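Local coordinates for DUF3218 domain-containing protein (Pseudomonas aeruginosa, PDB 2IGS), which is of unknown function but belongs to a family grouped with lysozyme-like folds, which hints at a possible yet unproven relation to sugar-cleaving enzymes, at residues Glu51-Gly56 with Gln63-Leu68; Asp43-Leu48 with Thr205-Leu210; Gly133-Ala138 with Asn155-Thr160; Ser146-Ser151 with Asn195-Gly200. All coordinates share one frame; numbering follows the deposited sequence.

Overall arrangement
Interactions 1, 2 and 4 form a chain of touching contacts, and interaction 3 extends it outward. Interaction 2 lies nearest the middle, about 5 Å from the centre of the chain, and its helices close a loop enclosing the other three in sequence. Interaction 1, centred about 14 Å from it, meets it where F52 CE2 lies 3.7 Å from P45 O. Elsewhere on interaction 2, L209 CD2 packs 3.7 Å from V150 CG1 of interaction 4. Interactions 3 and 4, with centres about 11 Å apart, lie on neighbouring antiparallel strands, 132-134 and 148-150, and G133 O is 2.8 Å from L149 N, probably hydrogen-bonded. The acetic acid belongs to interaction 3; no active site is known.

Interaction 1: residues Glu51-Gly56 with Gln63-Leu68; sequences EFIPGG and QQYSTL
F52 and Y65 lay their rings against each other in an offset stack, with centroids 4.8 Å apart and planes at 22°. The overlap is shifted so that each ring also covers the other residue's first side-chain carbon: F52 CB sits 4.0 Å from the centroid of the Y65 ring, and Y65 CB 4.2 Å from that of F52, both as CH-pi contacts over the face. The tightest approach is F52 CD2 to Y65 CD1 at 3.5 Å. Y65 reaches this place with CG anti to its backbone N (chi1 177°), which sends the ring off the helix toward the short 3-10 turn. I53 adds one methyl, CD1, which comes to the Y65 ring from the edge and lies 4.0 Å from CE2. Beyond this buried aromatic patch the contact is loose: past I53 the chain swings off through P54, G55 and G56 at the surface, while Q63, Q64 and T67 occupy the exposed sides of the helix. The Y65 hydroxyl is bonded at the far end of its ring to the carbonyl of Y9. The stack thus pins the loop that follows helix 35-48 onto the first turns of helix 63-82. L46 of helix 35-48 packs on both residues, its CD1 against F52 CB and the Y65 hydroxyl end, and Y128 and H49 bring further rings against F52.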
loop_
_atom_site.group_PDB
_atom_site.type_symbol
_atom_site.label_atom_id
_atom_site.label_comp_id
_atom_site.label_asym_id
_atom_site.label_seq_id
_atom_site.Cartn_x
_atom_site.Cartn_y
_atom_site.Cartn_z
ATOM N N GLU F 51 34.097 -22.005 1.912
ATOM C CA GLU F 51 34.227 -23.455 1.693
ATOM C C GLU F 51 35.376 -23.807 0.754
ATOM O O GLU F 51 35.635 -24.997 0.534
ATOM C CB GLU F 51 32.961 -24.099 1.114
ATOM C CG GLU F 51 31.756 -23.231 1.036
ATOM C CD GLU F 51 31.804 -22.230 -0.101
ATOM O OE1 GLU F 51 31.643 -21.035 0.207
ATOM O OE2 GLU F 51 31.986 -22.619 -1.276
ATOM N N PHE F 52 36.040 -22.795 0.183
ATOM C CA PHE F 52 37.271 -23.040 -0.589
ATOM C C PHE F 52 38.343 -23.705 0.294
ATOM O O PHE F 52 39.151 -24.503 -0.189
ATOM C CB PHE F 52 37.838 -21.756 -1.205
ATOM C CG PHE F 52 37.085 -21.263 -2.418
ATOM C CD1 PHE F 52 36.153 -22.073 -3.069
ATOM C CD2 PHE F 52 37.315 -19.975 -2.905
ATOM C CE1 PHE F 52 35.442 -21.604 -4.197
ATOM C CE2 PHE F 52 36.635 -19.501 -4.035
ATOM C CZ PHE F 52 35.683 -20.326 -4.673
ATOM N N ILE F 53 38.323 -23.355 1.582
ATOM C CA ILE F 53 39.139 -24.014 2.601
ATOM C C ILE F 53 38.160 -24.582 3.635
ATOM O O ILE F 53 37.861 -23.918 4.628
ATOM C CB ILE F 53 40.143 -23.022 3.261
ATOM C CG1 ILE F 53 40.991 -22.302 2.209
ATOM C CG2 ILE F 53 41.027 -23.714 4.278
ATOM C CD1 ILE F 53 41.833 -23.210 1.326
ATOM N N PRO F 54 37.622 -25.793 3.386
ATOM C CA PRO F 54 36.596 -26.356 4.280
ATOM C C PRO F 54 37.097 -26.679 5.695
ATOM O O PRO F 54 38.014 -27.477 5.867
ATOM C CB PRO F 54 36.152 -27.635 3.558
ATOM C CG PRO F 54 37.241 -27.960 2.619
ATOM C CD PRO F 54 37.928 -26.687 2.255
ATOM N N GLY F 55 36.480 -26.047 6.691
ATOM C CA GLY F 55 36.818 -26.257 8.104
ATOM C C GLY F 55 38.179 -25.699 8.473
ATOM O O GLY F 55 38.798 -26.143 9.440
ATOM N N GLY F 56 38.646 -24.731 7.690
ATOM C CA GLY F 56 39.943 -24.104 7.923
ATOM C C GLY F 56 41.120 -25.017 7.632
ATOM O O GLY F 56 42.219 -24.786 8.122
ATOM N N GLN F 63 40.399 -27.479 -5.441
ATOM C CA GLN F 63 41.321 -27.584 -6.581
ATOM C C GLN F 63 41.316 -26.379 -7.535
ATOM O O GLN F 63 42.384 -25.935 -7.969
ATOM C CB GLN F 63 41.067 -28.888 -7.364
ATOM C CG GLN F 63 41.350 -30.177 -6.568
ATOM C CD GLN F 63 40.916 -31.459 -7.279
ATOM O OE1 GLN F 63 39.845 -31.524 -7.895
ATOM N NE2 GLN F 63 41.741 -32.492 -7.172
ATOM N N GLN F 64 40.134 -25.850 -7.859
ATOM C CA GLN F 64 40.026 -24.719 -8.815
ATOM C C GLN F 64 40.500 -23.405 -8.198
ATOM O O GLN F 64 41.141 -22.584 -8.853
ATOM C CB GLN F 64 38.616 -24.570 -9.398
ATOM C CG GLN F 64 38.216 -25.653 -10.406
ATOM C CD GLN F 64 36.875 -25.357 -11.066
ATOM O OE1 GLN F 64 35.861 -25.980 -10.744
ATOM N NE2 GLN F 64 36.861 -24.391 -11.992
ATOM N N TYR F 65 40.159 -23.216 -6.932
ATOM C CA TYR F 65 40.703 -22.128 -6.132
ATOM C C TYR F 65 42.249 -22.122 -6.105
ATOM O O TYR F 65 42.880 -21.105 -6.383
ATOM C CB TYR F 65 40.118 -22.207 -4.726
ATOM C CG TYR F 65 40.666 -21.174 -3.775
ATOM C CD1 TYR F 65 40.598 -19.821 -4.082
ATOM C CD2 TYR F 65 41.208 -21.546 -2.555
ATOM C CE1 TYR F 65 41.085 -18.868 -3.215
ATOM C CE2 TYR F 65 41.717 -20.596 -1.673
ATOM C CZ TYR F 65 41.649 -19.266 -2.020
ATOM O OH TYR F 65 42.110 -18.298 -1.176
ATOM N N SER F 66 42.835 -23.272 -5.786
ATOM C CA SER F 66 44.281 -23.472 -5.741
ATOM C C SER F 66 44.955 -23.229 -7.078
ATOM O O SER F 66 46.022 -22.601 -7.133
ATOM C CB SER F 66 44.605 -24.891 -5.253
ATOM O OG SER F 66 43.942 -25.133 -4.018
ATOM N N THR F 67 44.331 -23.715 -8.152
ATOM C CA THR F 67 44.814 -23.457 -9.512
ATOM C C THR F 67 44.896 -21.954 -9.821
ATOM O O THR F 67 45.891 -21.478 -10.332
ATOM C CB THR F 67 43.990 -24.233 -10.535
ATOM O OG1 THR F 67 44.210 -25.636 -10.314
ATOM C CG2 THR F 67 44.396 -23.879 -12.001
ATOM N N LEU F 68 43.863 -21.213 -9.466
ATOM C CA LEU F 68 43.882 -19.760 -9.576
ATOM C C LEU F 68 45.066 -19.121 -8.859
ATOM O O LEU F 68 45.657 -18.163 -9.363
ATOM C CB LEU F 68 42.585 -19.195 -8.987
ATOM C CG LEU F 68 41.480 -18.755 -9.973
ATOM C CD1 LEU F 68 41.603 -19.317 -11.431
ATOM C CD2 LEU F 68 40.075 -18.940 -9.414
#

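Interaction 2: residues Asp43-Leu48 with Thr205-Leu210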
loop_
_atom_site.group_PDB
_atom_site.type_symbol
_atom_site.label_atom_id
_atom_site.label_comp_id
_atom_site.label_asym_id
_atom_site.label_seq_id
_atom_site.Cartn_x
_atom_site.Cartn_y
_atom_site.Cartn_z
ATOM N N ASP F 43 41.010 -10.622 -0.815
ATOM C CA ASP F 43 40.267 -11.568 0.036
ATOM C C ASP F 43 38.813 -11.818 -0.404
ATOM O O ASP F 43 38.196 -12.798 0.028
ATOM C CB ASP F 43 40.288 -11.122 1.517
ATOM C CG ASP F 43 41.623 -11.428 2.219
ATOM O OD1 ASP F 43 42.458 -12.206 1.694
ATOM O OD2 ASP F 43 41.839 -10.877 3.320
ATOM N N ILE F 44 38.273 -10.945 -1.256
ATOM C CA ILE F 44 36.850 -11.004 -1.650
ATOM C C ILE F 44 36.345 -12.411 -2.057
ATOM O O ILE F 44 35.403 -12.891 -1.437
ATOM C CB ILE F 44 36.424 -9.876 -2.669
ATOM C CG1 ILE F 44 36.440 -8.482 -2.009
ATOM C CG2 ILE F 44 35.031 -10.133 -3.216
ATOM C CD1 ILE F 44 36.109 -7.347 -2.970
ATOM N N PRO F 45 37.013 -13.102 -3.028
ATOM C CA PRO F 45 36.577 -14.456 -3.421
ATOM C C PRO F 45 36.581 -15.463 -2.290
ATOM O O PRO F 45 35.748 -16.368 -2.276
ATOM C CB PRO F 45 37.611 -14.869 -4.458
ATOM C CG PRO F 45 38.068 -13.602 -5.045
ATOM C CD PRO F 45 38.184 -12.691 -3.830
ATOM N N LEU F 46 37.508 -15.330 -1.349
ATOM C CA LEU F 46 37.511 -16.234 -0.232
ATOM C C LEU F 46 36.428 -15.864 0.779
ATOM O O LEU F 46 35.826 -16.751 1.378
ATOM C CB LEU F 46 38.876 -16.314 0.438
ATOM C CG LEU F 46 38.995 -17.349 1.565
ATOM C CD1 LEU F 46 38.872 -18.751 0.974
ATOM C CD2 LEU F 46 40.334 -17.157 2.289
ATOM N N ARG F 47 36.181 -14.569 0.958
ATOM C CA ARG F 47 35.137 -14.145 1.873
ATOM C C ARG F 47 33.747 -14.517 1.342
ATOM O O ARG F 47 32.849 -14.806 2.117
ATOM C CB ARG F 47 35.299 -12.674 2.278
ATOM C CG ARG F 47 36.145 -12.559 3.553
ATOM C CD ARG F 47 36.404 -11.149 4.056
ATOM N NE ARG F 47 37.797 -10.731 3.858
ATOM C CZ ARG F 47 38.445 -9.879 4.647
ATOM N NH1 ARG F 47 37.834 -9.355 5.714
ATOM N NH2 ARG F 47 39.708 -9.553 4.379
ATOM N N LEU F 48 33.603 -14.574 0.018
ATOM C CA LEU F 48 32.382 -15.105 -0.620
ATOM C C LEU F 48 32.232 -16.631 -0.547
ATOM O O LEU F 48 31.124 -17.145 -0.432
ATOM C CB LEU F 48 32.262 -14.625 -2.067
ATOM C CG LEU F 48 31.948 -13.134 -2.297
ATOM C CD1 LEU F 48 32.151 -12.843 -3.788
ATOM C CD2 LEU F 48 30.518 -12.727 -1.831
ATOM N N THR F 205 43.117 -9.835 -11.479
ATOM C CA THR F 205 42.581 -8.888 -12.477
ATOM C C THR F 205 41.055 -9.001 -12.656
ATOM O O THR F 205 40.396 -8.023 -13.030
ATOM C CB THR F 205 43.229 -9.073 -13.852
ATOM O OG1 THR F 205 43.194 -10.462 -14.188
ATOM C CG2 THR F 205 44.693 -8.550 -13.883
ATOM N N ALA F 206 40.514 -10.197 -12.431
ATOM C CA ALA F 206 39.053 -10.410 -12.293
ATOM C C ALA F 206 38.487 -9.602 -11.122
ATOM O O ALA F 206 37.400 -9.046 -11.228
ATOM C CB ALA F 206 38.744 -11.865 -12.100
ATOM N N VAL F 207 39.209 -9.548 -9.999
ATOM C CA VAL F 207 38.735 -8.754 -8.865
ATOM C C VAL F 207 38.814 -7.251 -9.195
ATOM O O VAL F 207 37.936 -6.497 -8.799
ATOM C CB VAL F 207 39.475 -9.076 -7.540
ATOM C CG1 VAL F 207 39.123 -8.042 -6.475
ATOM C CG2 VAL F 207 39.195 -10.516 -7.042
ATOM N N THR F 208 39.853 -6.835 -9.930
ATOM C CA THR F 208 39.987 -5.448 -10.427
ATOM C C THR F 208 38.768 -5.039 -11.284
ATOM O O THR F 208 38.206 -3.959 -11.096
ATOM C CB THR F 208 41.305 -5.236 -11.224
ATOM O OG1 THR F 208 42.402 -5.779 -10.488
ATOM C CG2 THR F 208 41.589 -3.765 -11.497
ATOM N N LEU F 209 38.380 -5.911 -12.215
ATOM C CA LEU F 209 37.241 -5.690 -13.087
ATOM C C LEU F 209 35.973 -5.606 -12.257
ATOM O O LEU F 209 35.149 -4.691 -12.480
ATOM C CB LEU F 209 37.121 -6.833 -14.121
ATOM C CG LEU F 209 35.915 -6.894 -15.078
ATOM C CD1 LEU F 209 35.968 -5.721 -16.075
ATOM C CD2 LEU F 209 35.825 -8.243 -15.843
ATOM N N LEU F 210 35.833 -6.543 -11.304
ATOM C CA LEU F 210 34.652 -6.635 -10.444
ATOM C C LEU F 210 34.373 -5.322 -9.707
ATOM O O LEU F 210 33.245 -4.844 -9.679
ATOM C CB LEU F 210 34.797 -7.782 -9.425
ATOM C CG LEU F 210 33.627 -8.000 -8.453
ATOM C CD1 LEU F 210 32.428 -8.646 -9.171
ATOM C CD2 LEU F 210 34.040 -8.848 -7.257
#
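P45 and V207 make the closer of two apolar meetings between helix 35-48 and helix 203-216, with P45 CG 3.8 Å from V207 CG2. V207 holds CG1 anti to its backbone N (chi1 169°), which turns CG2 out to the proline, where it touches CG and also CD. The pyrrolidine ring is puckered with its gamma carbon exo and presents its CG-CD edge to the valine methyl. One turn further on, L210 extends CD2 to I44 CG2 at a looser 4.4 Å; the beta-branch methyl of I44, not its longer arm, makes this touch. Here two helices remote in sequence pack in the core of the helical bundle, and the proline lies within a helix: lacking an N-H, it cannot bond to the preceding turn, and the helix is kinked at 45 and 46. On the other side of helix 35-48, D43 OD1 takes the backbone N-H of G13. Y152 packs on P45, L48 and L210, spanning both helices.

Interaction 3: residues Gly133-Ala138 with Asn155-Thr160. With ACY (acetic acid), chain V.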
loop_
_atom_site.group_PDB
_atom_site.type_symbol
_atom_site.label_atom_id
_atom_site.label_comp_id
_atom_site.label_asym_id
_atom_site.label_seq_id
_atom_site.Cartn_x
_atom_site.Cartn_y
_atom_site.Cartn_z
ATOM N N GLY F 133 30.644 -16.898 -18.096
ATOM C CA GLY F 133 29.427 -17.625 -18.372
ATOM C C GLY F 133 28.469 -16.754 -19.157
ATOM O O GLY F 133 28.876 -15.749 -19.751
ATOM N N PHE F 134 27.195 -17.128 -19.128
ATOM C CA PHE F 134 26.164 -16.434 -19.885
ATOM C C PHE F 134 25.251 -15.553 -19.027
ATOM O O PHE F 134 24.801 -15.951 -17.944
ATOM C CB PHE F 134 25.317 -17.444 -20.639
ATOM C CG PHE F 134 26.082 -18.225 -21.688
ATOM C CD1 PHE F 134 26.511 -19.524 -21.432
ATOM C CD2 PHE F 134 26.362 -17.661 -22.927
ATOM C CE1 PHE F 134 27.218 -20.244 -22.403
ATOM C CE2 PHE F 134 27.032 -18.361 -23.889
ATOM C CZ PHE F 134 27.475 -19.663 -23.631
ATOM N N SER F 135 24.965 -14.355 -19.527
ATOM C CA SER F 135 23.897 -13.573 -18.963
ATOM C C SER F 135 22.574 -14.320 -19.203
ATOM O O SER F 135 22.483 -15.246 -20.017
ATOM C CB SER F 135 23.873 -12.154 -19.528
ATOM O OG SER F 135 23.402 -12.112 -20.859
ATOM N N THR F 136 21.560 -13.882 -18.478
ATOM C CA THR F 136 20.314 -14.574 -18.320
ATOM C C THR F 136 19.174 -13.715 -18.898
ATOM O O THR F 136 19.325 -12.498 -18.984
ATOM C CB THR F 136 20.197 -14.830 -16.791
ATOM O OG1 THR F 136 20.722 -16.129 -16.493
ATOM C CG2 THR F 136 18.839 -14.708 -16.292
ATOM N N ASP F 137 18.085 -14.348 -19.346
ATOM C CA ASP F 137 16.825 -13.629 -19.594
ATOM C C ASP F 137 16.132 -13.382 -18.241
ATOM O O ASP F 137 16.686 -13.677 -17.200
ATOM C CB ASP F 137 15.890 -14.406 -20.562
ATOM C CG ASP F 137 15.521 -15.814 -20.041
ATOM O OD1 ASP F 137 15.524 -16.025 -18.815
ATOM O OD2 ASP F 137 15.229 -16.715 -20.852
ATOM N N ALA F 138 14.921 -12.881 -18.270
ATOM C CA ALA F 138 14.165 -12.561 -17.058
ATOM C C ALA F 138 13.549 -13.781 -16.349
ATOM O O ALA F 138 12.934 -13.649 -15.282
ATOM C CB ALA F 138 13.092 -11.522 -17.379
ATOM N N ASN F 155 28.166 -8.123 -15.687
ATOM C CA ASN F 155 27.302 -8.401 -16.812
ATOM C C ASN F 155 27.669 -7.534 -18.006
ATOM O O ASN F 155 27.223 -6.382 -18.137
ATOM C CB ASN F 155 25.843 -8.174 -16.400
ATOM C CG ASN F 155 24.852 -8.885 -17.329
ATOM O OD1 ASN F 155 25.055 -8.966 -18.548
ATOM N ND2 ASN F 155 23.779 -9.403 -16.753
ATOM N N LEU F 156 28.480 -8.103 -18.888
ATOM C CA LEU F 156 29.024 -7.356 -19.998
ATOM C C LEU F 156 27.963 -7.077 -21.077
ATOM O O LEU F 156 28.018 -6.045 -21.734
ATOM C CB LEU F 156 30.259 -8.084 -20.571
ATOM C CG LEU F 156 31.517 -8.232 -19.706
ATOM C CD1 LEU F 156 32.606 -8.956 -20.503
ATOM C CD2 LEU F 156 32.031 -6.889 -19.225
ATOM N N ARG F 157 27.014 -8.001 -21.229
ATOM C CA ARG F 157 25.923 -7.932 -22.203
ATOM C C ARG F 157 25.049 -6.718 -21.967
ATOM O O ARG F 157 24.548 -6.073 -22.883
ATOM C CB ARG F 157 25.044 -9.178 -22.080
ATOM C CG ARG F 157 23.741 -9.149 -22.891
ATOM C CD ARG F 157 24.019 -9.217 -24.382
ATOM N NE ARG F 157 22.800 -9.150 -25.181
ATOM C CZ ARG F 157 22.197 -8.016 -25.529
ATOM N NH1 ARG F 157 22.698 -6.846 -25.141
ATOM N NH2 ARG F 157 21.086 -8.042 -26.253
ATOM N N THR F 158 24.907 -6.416 -20.694
ATOM C CA THR F 158 23.973 -5.457 -20.231
ATOM C C THR F 158 24.658 -4.102 -19.983
ATOM O O THR F 158 24.001 -3.063 -19.902
ATOM C CB THR F 158 23.335 -6.093 -18.995
ATOM O OG1 THR F 158 21.964 -6.392 -19.281
ATOM C CG2 THR F 158 23.508 -5.284 -17.746
ATOM N N LEU F 159 25.981 -4.135 -19.871
ATOM C CA LEU F 159 26.777 -2.957 -19.586
ATOM C C LEU F 159 26.715 -1.935 -20.720
ATOM O O LEU F 159 26.826 -2.267 -21.905
ATOM C CB LEU F 159 28.219 -3.381 -19.299
ATOM C CG LEU F 159 29.324 -2.367 -19.103
ATOM C CD1 LEU F 159 28.940 -1.399 -18.023
ATOM C CD2 LEU F 159 30.546 -3.139 -18.729
ATOM N N THR F 160 26.520 -0.682 -20.340
ATOM C CA THR F 160 26.342 0.407 -21.296
ATOM C C THR F 160 27.715 0.895 -21.788
ATOM O O THR F 160 28.665 0.958 -20.985
ATOM C CB THR F 160 25.561 1.536 -20.598
ATOM O OG1 THR F 160 24.167 1.189 -20.520
ATOM C CG2 THR F 160 25.710 2.833 -21.317
HETATM C C ACY V . 19.587 -10.481 -21.764
HETATM O O ACY V . 20.489 -10.872 -20.933
HETATM O OXT ACY V . 18.525 -11.104 -22.108
HETATM C CH3 ACY V . 19.777 -9.147 -22.429
#
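S135 meets N155 and R157 by van der Waals contact alone. Its CB lies 3.5 Å from N155 OD1, and its OG rests 3.6 Å from R157 CB and is also close to CG. R157 comes alongside with CG anti to its backbone N (chi1 171°), then bends at chi2, so the start of its chain leans on the serine while the guanidinium group goes elsewhere. The polar atoms of S135 and N155 bond to other partners. S135 OG stands between its own backbone N and carbonyl carbon (chi1 73°), from where it donates to O of the acetic acid at 3.2 Å and accepts the backbone N-H of G147. N155 OD1 weakly receives T158 N at 3.3 Å within its own turn, while N155 ND2 bonds to S139 OG of the second subunit. The ligand is probably left from the crystallisation liquor. Its carboxyl end is held by S135, and T136 O lies 2.8 Å from acetic acid O, while CH3 lies 4.0 Å from R157 CG and sits over one face of the guanidinium group, toward the rim. Charge is dealt with outside the segments: R157 NH2 forms a salt bridge to E145. The contact joins the end of strand 132-134 to the turn after strand 154-155, beside the interface where A138 packs on N155 of the second subunit. The acetic acid meets R157 through its methyl group while its polar end lies at S135 OG and T136 O, where it may hold a proton; this says little about any natural ligand.

Interaction 4: residues Ser146-Ser151 with Asn195-Gly200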
loop_
_atom_site.group_PDB
_atom_site.type_symbol
_atom_site.label_atom_id
_atom_site.label_comp_id
_atom_site.label_asym_id
_atom_site.label_seq_id
_atom_site.Cartn_x
_atom_site.Cartn_y
_atom_site.Cartn_z
ATOM N N SER F 146 21.156 -13.358 -24.765
ATOM C CA SER F 146 22.195 -13.434 -23.736
ATOM C C SER F 146 23.595 -13.131 -24.259
ATOM O O SER F 146 23.893 -13.334 -25.446
ATOM C CB SER F 146 22.221 -14.824 -23.080
ATOM O OG SER F 146 21.014 -15.079 -22.387
ATOM N N GLY F 147 24.452 -12.655 -23.358
ATOM C CA GLY F 147 25.851 -12.412 -23.659
ATOM C C GLY F 147 26.717 -12.916 -22.532
ATOM O O GLY F 147 26.401 -13.910 -21.900
ATOM N N LEU F 148 27.802 -12.201 -22.269
ATOM C CA LEU F 148 28.800 -12.602 -21.295
ATOM C C LEU F 148 28.462 -12.165 -19.877
ATOM O O LEU F 148 28.192 -10.985 -19.613
ATOM C CB LEU F 148 30.145 -11.967 -21.677
ATOM C CG LEU F 148 31.177 -12.683 -22.551
ATOM C CD1 LEU F 148 30.709 -14.047 -22.965
ATOM C CD2 LEU F 148 31.615 -11.821 -23.734
ATOM N N LEU F 149 28.536 -13.119 -18.960
ATOM C CA LEU F 149 28.491 -12.836 -17.541
ATOM C C LEU F 149 29.810 -13.261 -16.866
ATOM O O LEU F 149 30.122 -14.453 -16.748
ATOM C CB LEU F 149 27.271 -13.509 -16.891
ATOM C CG LEU F 149 27.056 -13.212 -15.408
ATOM C CD1 LEU F 149 26.847 -11.685 -15.157
ATOM C CD2 LEU F 149 25.874 -14.045 -14.909
ATOM N N VAL F 150 30.565 -12.272 -16.389
ATOM C CA VAL F 150 31.934 -12.511 -15.981
ATOM C C VAL F 150 32.098 -12.278 -14.484
ATOM O O VAL F 150 31.535 -11.325 -13.923
ATOM C CB VAL F 150 32.883 -11.598 -16.850
ATOM C CG1 VAL F 150 34.285 -11.535 -16.303
ATOM C CG2 VAL F 150 32.884 -12.068 -18.282
ATOM N N SER F 151 32.847 -13.152 -13.823
ATOM C CA SER F 151 33.126 -13.004 -12.394
ATOM C C SER F 151 31.837 -12.926 -11.564
ATOM O O SER F 151 30.817 -13.527 -11.901
ATOM C CB SER F 151 33.997 -11.754 -12.143
ATOM O OG SER F 151 34.495 -11.721 -10.820
ATOM N N ASN F 195 36.306 -16.544 -25.233
ATOM C CA ASN F 195 37.496 -17.315 -24.883
ATOM C C ASN F 195 38.810 -16.580 -24.654
ATOM O O ASN F 195 39.626 -17.026 -23.839
ATOM C CB ASN F 195 37.608 -18.543 -25.766
ATOM C CG ASN F 195 36.568 -19.567 -25.371
ATOM O OD1 ASN F 195 36.583 -20.043 -24.238
ATOM N ND2 ASN F 195 35.600 -19.827 -26.250
ATOM N N THR F 196 38.953 -15.436 -25.320
ATOM C CA THR F 196 39.964 -14.421 -25.001
ATOM C C THR F 196 39.856 -13.942 -23.548
ATOM O O THR F 196 40.865 -13.853 -22.833
ATOM C CB THR F 196 39.811 -13.156 -25.897
ATOM O OG1 THR F 196 39.912 -13.544 -27.257
ATOM C CG2 THR F 196 40.924 -12.164 -25.634
ATOM N N ILE F 197 38.641 -13.607 -23.143
ATOM C CA ILE F 197 38.382 -13.056 -21.813
ATOM C C ILE F 197 38.645 -14.136 -20.779
ATOM O O ILE F 197 39.375 -13.919 -19.815
ATOM C CB ILE F 197 36.938 -12.465 -21.673
ATOM C CG1 ILE F 197 36.795 -11.203 -22.562
ATOM C CG2 ILE F 197 36.637 -12.149 -20.200
ATOM C CD1 ILE F 197 35.378 -10.585 -22.570
ATOM N N LYS F 198 38.093 -15.311 -21.029
ATOM C CA LYS F 198 38.307 -16.441 -20.185
ATOM C C LYS F 198 39.789 -16.714 -19.964
ATOM O O LYS F 198 40.246 -16.801 -18.825
ATOM C CB LYS F 198 37.658 -17.650 -20.819
ATOM C CG LYS F 198 37.206 -18.618 -19.799
ATOM C CD LYS F 198 37.567 -19.997 -20.234
ATOM C CE LYS F 198 36.788 -21.037 -19.471
ATOM N NZ LYS F 198 36.670 -20.810 -18.033
ATOM N N SER F 199 40.525 -16.856 -21.053
ATOM C CA SER F 199 41.949 -17.178 -21.002
ATOM C C SER F 199 42.803 -16.058 -20.430
ATOM O O SER F 199 43.802 -16.337 -19.775
ATOM C CB SER F 199 42.453 -17.540 -22.389
ATOM O OG SER F 199 41.822 -18.717 -22.825
ATOM N N GLY F 200 42.409 -14.811 -20.693
ATOM C CA GLY F 200 43.113 -13.618 -20.235
ATOM C C GLY F 200 42.937 -13.263 -18.756
ATOM O O GLY F 200 43.753 -12.520 -18.183
#
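I197 carries CG1 anti to its carbonyl carbon (chi1 -68°) and continues extended (chi2 176°), so CD1 projects from helix 190-200 onto strand 148-150, while CG2 points off as a second prong. The two branches meet different strand residues: CD1 reaches L148 CD2 tip to tip at 4.1 Å, and CG2 lies 4.2 Å from V150 CG2. L148 and V150 are alternate residues of the strand with side chains on the same face of the sheet, and I197 bridges that pair. The opposite face carries L149, which packs on P125 and on S139 of the second subunit. L156 and V132 close around I197, and S151, just past the strand, touches L210 of helix 203-216, so one helix packs on the middle strand of a small antiparallel sheet while the next covers its end. Away from the sheet, S199 OG returns to the helix and bonds to N195 O at 3.0 Å, coming from the opposite face of that carbonyl to S199 N. Between strand and helix the chemistry is purely apolar: with only methyl groups meeting at van der Waals range or a little beyond, the contact depends on shape and burial rather than on directional bonds.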